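Carbohydrate binding module (Escherichia coli, PDB 2XFD) probably binds xylan-type plant polysaccharides through a bound calcium ion, and also binds cellobiose at its calcium-dependent sugar site. Local coordinates at residues V18-G23 / I49-T54; T25-W30 / A41-T46. One frame throughout, in Å; residues are numbered along the deposited sequence.

Interaction 1 (V18-G23 / I49-T54)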
loop_
_atom_site.group_PDB
_atom_site.type_symbol
_atom_site.label_atom_id
_atom_site.label_comp_id
_atom_site.label_asym_id
_atom_site.label_seq_id
_atom_site.Cartn_x
_atom_site.Cartn_y
_atom_site.Cartn_z
ATOM N N VAL A 18 -7.767 -0.501 0.311
ATOM C CA VAL A 18 -6.503 -0.314 0.976
ATOM C C VAL A 18 -6.669 0.622 2.163
ATOM O O VAL A 18 -7.523 1.524 2.196
ATOM C CB VAL A 18 -5.402 0.204 0.061
ATOM C CG1 VAL A 18 -5.083 -0.832 -0.977
ATOM C CG2 VAL A 18 -5.734 1.560 -0.525
ATOM N N SER A 19 -5.796 0.430 3.116
ATOM C CA SER A 19 -5.677 1.275 4.307
ATOM C C SER A 19 -4.278 1.849 4.399
ATOM O O SER A 19 -3.297 1.129 4.327
ATOM C CB SER A 19 -5.960 0.424 5.538
ATOM O OG SER A 19 -7.304 -0.002 5.559
ATOM N N LEU A 20 -4.230 3.143 4.620
ATOM C CA LEU A 20 -2.990 3.821 5.014
ATOM C C LEU A 20 -2.886 3.729 6.543
ATOM O O LEU A 20 -3.804 4.209 7.221
ATOM C CB LEU A 20 -3.046 5.296 4.590
ATOM C CG LEU A 20 -1.869 6.109 5.044
ATOM C CD1 LEU A 20 -0.531 5.682 4.492
ATOM C CD2 LEU A 20 -2.118 7.573 4.699
ATOM N N GLN A 21 -1.823 3.147 7.025
ATOM C CA GLN A 21 -1.614 2.939 8.459
ATOM C C GLN A 21 -0.337 3.623 8.909
ATOM O O GLN A 21 0.647 3.630 8.148
ATOM C CB GLN A 21 -1.524 1.447 8.751
ATOM C CG GLN A 21 -2.727 0.662 8.301
ATOM C CD GLN A 21 -2.519 -0.835 8.491
ATOM O OE1 GLN A 21 -1.470 -1.385 8.200
ATOM N NE2 GLN A 21 -3.546 -1.479 8.884
ATOM N N VAL A 22 -0.322 4.160 10.102
ATOM C CA VAL A 22 0.871 4.727 10.669
ATOM C C VAL A 22 0.996 4.177 12.100
ATOM O O VAL A 22 0.065 4.375 12.921
ATOM C CB VAL A 22 0.886 6.243 10.634
ATOM C CG1 VAL A 22 2.150 6.755 11.290
ATOM C CG2 VAL A 22 0.805 6.734 9.224
ATOM N N GLY A 23 2.050 3.438 12.410
ATOM C CA GLY A 23 2.191 2.815 13.722
ATOM C C GLY A 23 1.106 1.827 14.037
ATOM O O GLY A 23 0.832 1.544 15.218
ATOM N N ILE A 49 4.917 3.735 8.377
ATOM C CA ILE A 49 3.867 3.836 7.381
ATOM C C ILE A 49 3.715 2.502 6.675
ATOM O O ILE A 49 4.670 1.911 6.195
ATOM C CB ILE A 49 4.185 4.916 6.310
ATOM C CG1 ILE A 49 4.360 6.295 6.964
ATOM C CG2 ILE A 49 3.140 4.930 5.254
ATOM C CD1 ILE A 49 5.037 7.273 5.995
ATOM N N ARG A 50 2.463 2.018 6.580
ATOM C CA ARG A 50 2.120 0.865 5.766
ATOM C C ARG A 50 0.957 1.197 4.864
ATOM O O ARG A 50 0.057 1.967 5.214
ATOM C CB ARG A 50 1.753 -0.314 6.666
ATOM C CG ARG A 50 2.880 -0.798 7.543
ATOM C CD ARG A 50 2.433 -1.849 8.514
ATOM N NE ARG A 50 3.579 -2.231 9.308
ATOM C CZ ARG A 50 3.503 -3.063 10.351
ATOM N NH1 ARG A 50 4.583 -3.269 11.089
ATOM N NH2 ARG A 50 2.387 -3.676 10.627
ATOM N N VAL A 51 0.956 0.607 3.665
ATOM C CA VAL A 51 -0.215 0.567 2.805
ATOM C C VAL A 51 -0.637 -0.880 2.745
ATOM O O VAL A 51 0.117 -1.747 2.313
ATOM C CB VAL A 51 0.045 1.106 1.416
ATOM C CG1 VAL A 51 -1.164 0.939 0.546
ATOM C CG2 VAL A 51 0.485 2.555 1.486
ATOM N N ALA A 52 -1.846 -1.154 3.273
ATOM C CA ALA A 52 -2.348 -2.511 3.442
ATOM C C ALA A 52 -3.519 -2.773 2.561
ATOM O O ALA A 52 -4.464 -1.994 2.485
ATOM C CB ALA A 52 -2.789 -2.744 4.878
ATOM N N PHE A 53 -3.524 -3.925 1.913
ATOM C CA PHE A 53 -4.654 -4.467 1.130
ATOM C C PHE A 53 -5.397 -5.407 2.078
ATOM O O PHE A 53 -4.783 -6.271 2.675
ATOM C CB PHE A 53 -4.098 -5.225 -0.070
ATOM C CG PHE A 53 -5.063 -6.001 -0.931
ATOM C CD1 PHE A 53 -6.373 -5.582 -1.212
ATOM C CD2 PHE A 53 -4.600 -7.116 -1.576
ATOM C CE1 PHE A 53 -7.189 -6.297 -2.073
ATOM C CE2 PHE A 53 -5.384 -7.826 -2.454
ATOM C CZ PHE A 53 -6.678 -7.417 -2.727
ATOM N N THR A 54 -6.711 -5.221 2.222
ATOM C CA THR A 54 -7.457 -5.869 3.303
ATOM C C THR A 54 -8.610 -6.740 2.828
ATOM O O THR A 54 -9.164 -7.425 3.685
ATOM C CB THR A 54 -7.987 -4.808 4.258
ATOM O OG1 THR A 54 -8.919 -3.973 3.578
ATOM C CG2 THR A 54 -6.892 -3.957 4.862
HETATM O O HOH W 1 -8.857 -1.325 3.733
HETATM O O HOH W 2 -0.336 -3.541 9.591
#

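Interaction 2 (T25-W30 / A41-T46)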
loop_
_atom_site.group_PDB
_atom_site.type_symbol
_atom_site.label_atom_id
_atom_site.label_comp_id
_atom_site.label_asym_id
_atom_site.label_seq_id
_atom_site.Cartn_x
_atom_site.Cartn_y
_atom_site.Cartn_z
ATOM N N THR A 25 -2.083 2.351 13.369
ATOM C CA THR A 25 -3.324 3.065 13.349
ATOM C C THR A 25 -3.760 3.274 11.908
ATOM O O THR A 25 -2.988 3.746 11.076
ATOM C CB THR A 25 -3.186 4.493 13.949
ATOM O OG1 THR A 25 -2.622 4.359 15.235
ATOM C CG2 THR A 25 -4.419 5.238 13.904
ATOM N N THR A 26 -4.976 2.912 11.557
ATOM C CA THR A 26 -5.515 3.230 10.228
ATOM C C THR A 26 -5.824 4.712 10.142
ATOM O O THR A 26 -6.695 5.184 10.860
ATOM C CB THR A 26 -6.719 2.373 9.918
ATOM O OG1 THR A 26 -6.233 1.012 9.761
ATOM C CG2 THR A 26 -7.393 2.862 8.613
ATOM N N VAL A 27 -5.153 5.432 9.286
ATOM C CA VAL A 27 -5.371 6.842 9.021
ATOM C C VAL A 27 -6.513 7.078 8.083
ATOM O O VAL A 27 -7.364 7.966 8.298
ATOM C CB VAL A 27 -4.051 7.497 8.440
ATOM C CG1 VAL A 27 -4.297 8.930 8.016
ATOM C CG2 VAL A 27 -2.960 7.417 9.496
ATOM N N GLN A 28 -6.624 6.284 7.031
ATOM C CA GLN A 28 -7.695 6.434 6.048
ATOM C C GLN A 28 -7.777 5.137 5.274
ATOM O O GLN A 28 -6.768 4.473 5.066
ATOM C CB GLN A 28 -7.431 7.596 5.118
ATOM C CG GLN A 28 -8.564 7.974 4.133
ATOM C CD GLN A 28 -9.838 8.271 4.821
ATOM O OE1 GLN A 28 -10.081 9.373 5.149
ATOM N NE2 GLN A 28 -10.618 7.265 5.088
ATOM N N THR A 29 -8.974 4.775 4.841
ATOM C CA THR A 29 -9.209 3.674 3.936
ATOM C C THR A 29 -9.816 4.223 2.642
ATOM O O THR A 29 -10.579 5.193 2.686
ATOM C CB THR A 29 -10.094 2.646 4.594
ATOM O OG1 THR A 29 -11.408 3.082 4.773
ATOM C CG2 THR A 29 -9.481 2.153 5.853
ATOM N N TRP A 30 -9.512 3.571 1.531
ATOM C CA TRP A 30 -10.000 3.907 0.214
ATOM C C TRP A 30 -10.385 2.666 -0.543
ATOM O O TRP A 30 -9.714 1.638 -0.450
ATOM C CB TRP A 30 -8.954 4.686 -0.563
ATOM C CG TRP A 30 -8.593 5.989 0.025
ATOM C CD1 TRP A 30 -9.339 7.137 -0.003
ATOM C CD2 TRP A 30 -7.352 6.370 0.628
ATOM N NE1 TRP A 30 -8.696 8.171 0.578
ATOM C CE2 TRP A 30 -7.455 7.728 0.952
ATOM C CE3 TRP A 30 -6.143 5.691 0.884
ATOM C CZ2 TRP A 30 -6.403 8.436 1.516
ATOM C CZ3 TRP A 30 -5.109 6.386 1.469
ATOM C CH2 TRP A 30 -5.243 7.774 1.729
ATOM N N ALA A 41 -4.018 11.861 2.551
ATOM C CA ALA A 41 -4.471 12.056 3.916
ATOM C C ALA A 41 -3.409 12.767 4.714
ATOM O O ALA A 41 -2.254 12.788 4.385
ATOM C CB ALA A 41 -4.823 10.739 4.579
ATOM N N SER A 42 -3.860 13.327 5.826
ATOM C CA SER A 42 -3.061 14.036 6.799
ATOM C C SER A 42 -2.975 13.233 8.073
ATOM O O SER A 42 -3.937 12.537 8.424
ATOM C CB SER A 42 -3.743 15.385 7.213
ATOM O OG SER A 42 -3.812 16.311 6.134
ATOM N N THR A 43 -1.876 13.334 8.790
ATOM C CA THR A 43 -1.773 12.710 10.101
ATOM C C THR A 43 -0.678 13.444 10.923
ATOM O O THR A 43 0.363 13.842 10.397
ATOM C CB THR A 43 -1.420 11.212 10.011
ATOM O OG1 THR A 43 -1.413 10.623 11.303
ATOM C CG2 THR A 43 -0.110 10.928 9.325
ATOM N N SER A 44 -0.935 13.483 12.226
ATOM C CA SER A 44 0.001 13.918 13.258
ATOM C C SER A 44 0.919 12.760 13.725
ATOM O O SER A 44 1.856 12.970 14.437
ATOM C CB SER A 44 -0.750 14.506 14.456
ATOM O OG SER A 44 -1.539 13.582 15.120
ATOM N N LEU A 45 0.577 11.544 13.372
ATOM C CA LEU A 45 1.338 10.364 13.784
ATOM C C LEU A 45 2.663 10.351 13.010
ATOM O O LEU A 45 2.770 10.872 11.904
ATOM C CB LEU A 45 0.533 9.114 13.533
ATOM C CG LEU A 45 -0.764 8.983 14.325
ATOM C CD1 LEU A 45 -1.551 7.824 13.846
ATOM C CD2 LEU A 45 -0.506 8.911 15.850
ATOM N N THR A 46 3.679 9.689 13.614
ATOM C CA THR A 46 5.043 9.729 13.082
ATOM C C THR A 46 5.697 8.399 12.855
ATOM O O THR A 46 6.820 8.324 12.421
ATOM C CB THR A 46 5.944 10.553 14.036
ATOM O OG1 THR A 46 5.967 9.898 15.311
ATOM C CG2 THR A 46 5.474 11.946 14.261
#

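Interaction 1 (V18-G23 / I49-T54)
The carbonyl oxygen of A52 is gripped twice by the facing strand. S19 N gives it a hydrogen bond of 2.8 Å, and V18 CA brings a C-H contact to the same A52 O at 3.0 Å. A52 N returns a bond to S19 O. Two residues further on, Q21 and R50 exchange the same pair of backbone bonds. V18, L20 and V22 lie opposite F53, V51 and I49 in non-hydrogen-bonded pairs.

The polar ends sit on the face of S19, Q21, R50 and A52. The Q21 chain runs extended beyond CG and reaches across toward the other strand. Its OE1 rests 3.7 Å from R50 CB and 3.8 Å from A52 CB. The Q21 amide and the R50 guanidinium are turned 54° apart, so they do not stack. Water 2 joins them instead: it donates to Q21 OE1 and accepts from R50 NH2, in the plane of the guanidinium at its edge. R50 NE also forms a salt bridge with E48, and Y105 adds a cation-pi contact. At the end of the pair, one water bonds to both S19 OG and T54 OG1, 2.7 Å from each.

The other face is apolar. With CG anti to the backbone N (chi1 175°) and chi2 at 63°, L20 sends CD1 to I49 CG2 at 3.8 Å. V22 CG2 meets I49 CG1 at 4.2 Å. I5, V7 and I67 of the second sheet pack against this face. One side of the pair is therefore buried in hydrocarbon and the other carries the water-bridged polar groups. This is an antiparallel pair in the middle of a four-stranded sheet, typical of a beta-sandwich carbohydrate-binding module.

Interaction 2 (T25-W30 / A41-T46)
V27 sits among A41, S42 and T43 and spreads its two methyls over them. CG1 lies 3.9 Å from A41 CB and 3.6 Å from S42 O. CG2 faces the T43 side chain and comes to 4.0 Å from T43 OG1. This split follows from chi1 of 174°, which turns CG1 away from the backbone N and leaves CG2 beside it. With an alanine here, A41 and T43 would probably lose the two methyls that sit against them and a gap would open between the two segments.

A41 CB also touches Q28 CB, and W30 CH2 reaches the same methyl at 4.1 Å. At the far end, L45 CD1 presses on T25 CB at 3.7 Å, the two side chains crossing at about a right angle. No hydrogen bond links the segments. Strand 25-31 is the edge of one sheet of the beta-sandwich, and strand 37-42 belongs to the other, so packing, mostly of side chains, joins the two sheets here.

Further out, a classic beta bulge sets V27 and Q28 together opposite L20, and both side chains start toward 41-46. Q28 CG lies 3.2 Å above one face of the W30 ring, offset toward its rim. Y39 meets that ring too, with the planes at about 45°. T43 OG1 accepts from L45 N at 3.0 Å, an ST turn that ties the T43 side chain to the turn into L45.

In the fold
Interaction 2 is nested within the chain loop that interaction 1 closes, and their centres lie about 8 Å apart. Strands 17-22 and 25-31 are neighbours in one sheet. L20 O lies 2.8 Å from V27 N and L20 N lies 2.9 Å from Q28 O, both probable hydrogen bonds across the bulge. V22 CG1 packs on L45 CB at 3.6 Å, so the apolar face of 18-23 also packs on interaction 2. Interaction 1 extends toward the sugar site: the F53 side chain is about 4 Å from a bound calcium ion and about 6 Å from a glucose unit. D56, D61 and H101 belong to a calcium site, with R60, and also line the glycan pocket, with W86. Interaction 2 is a surface contact.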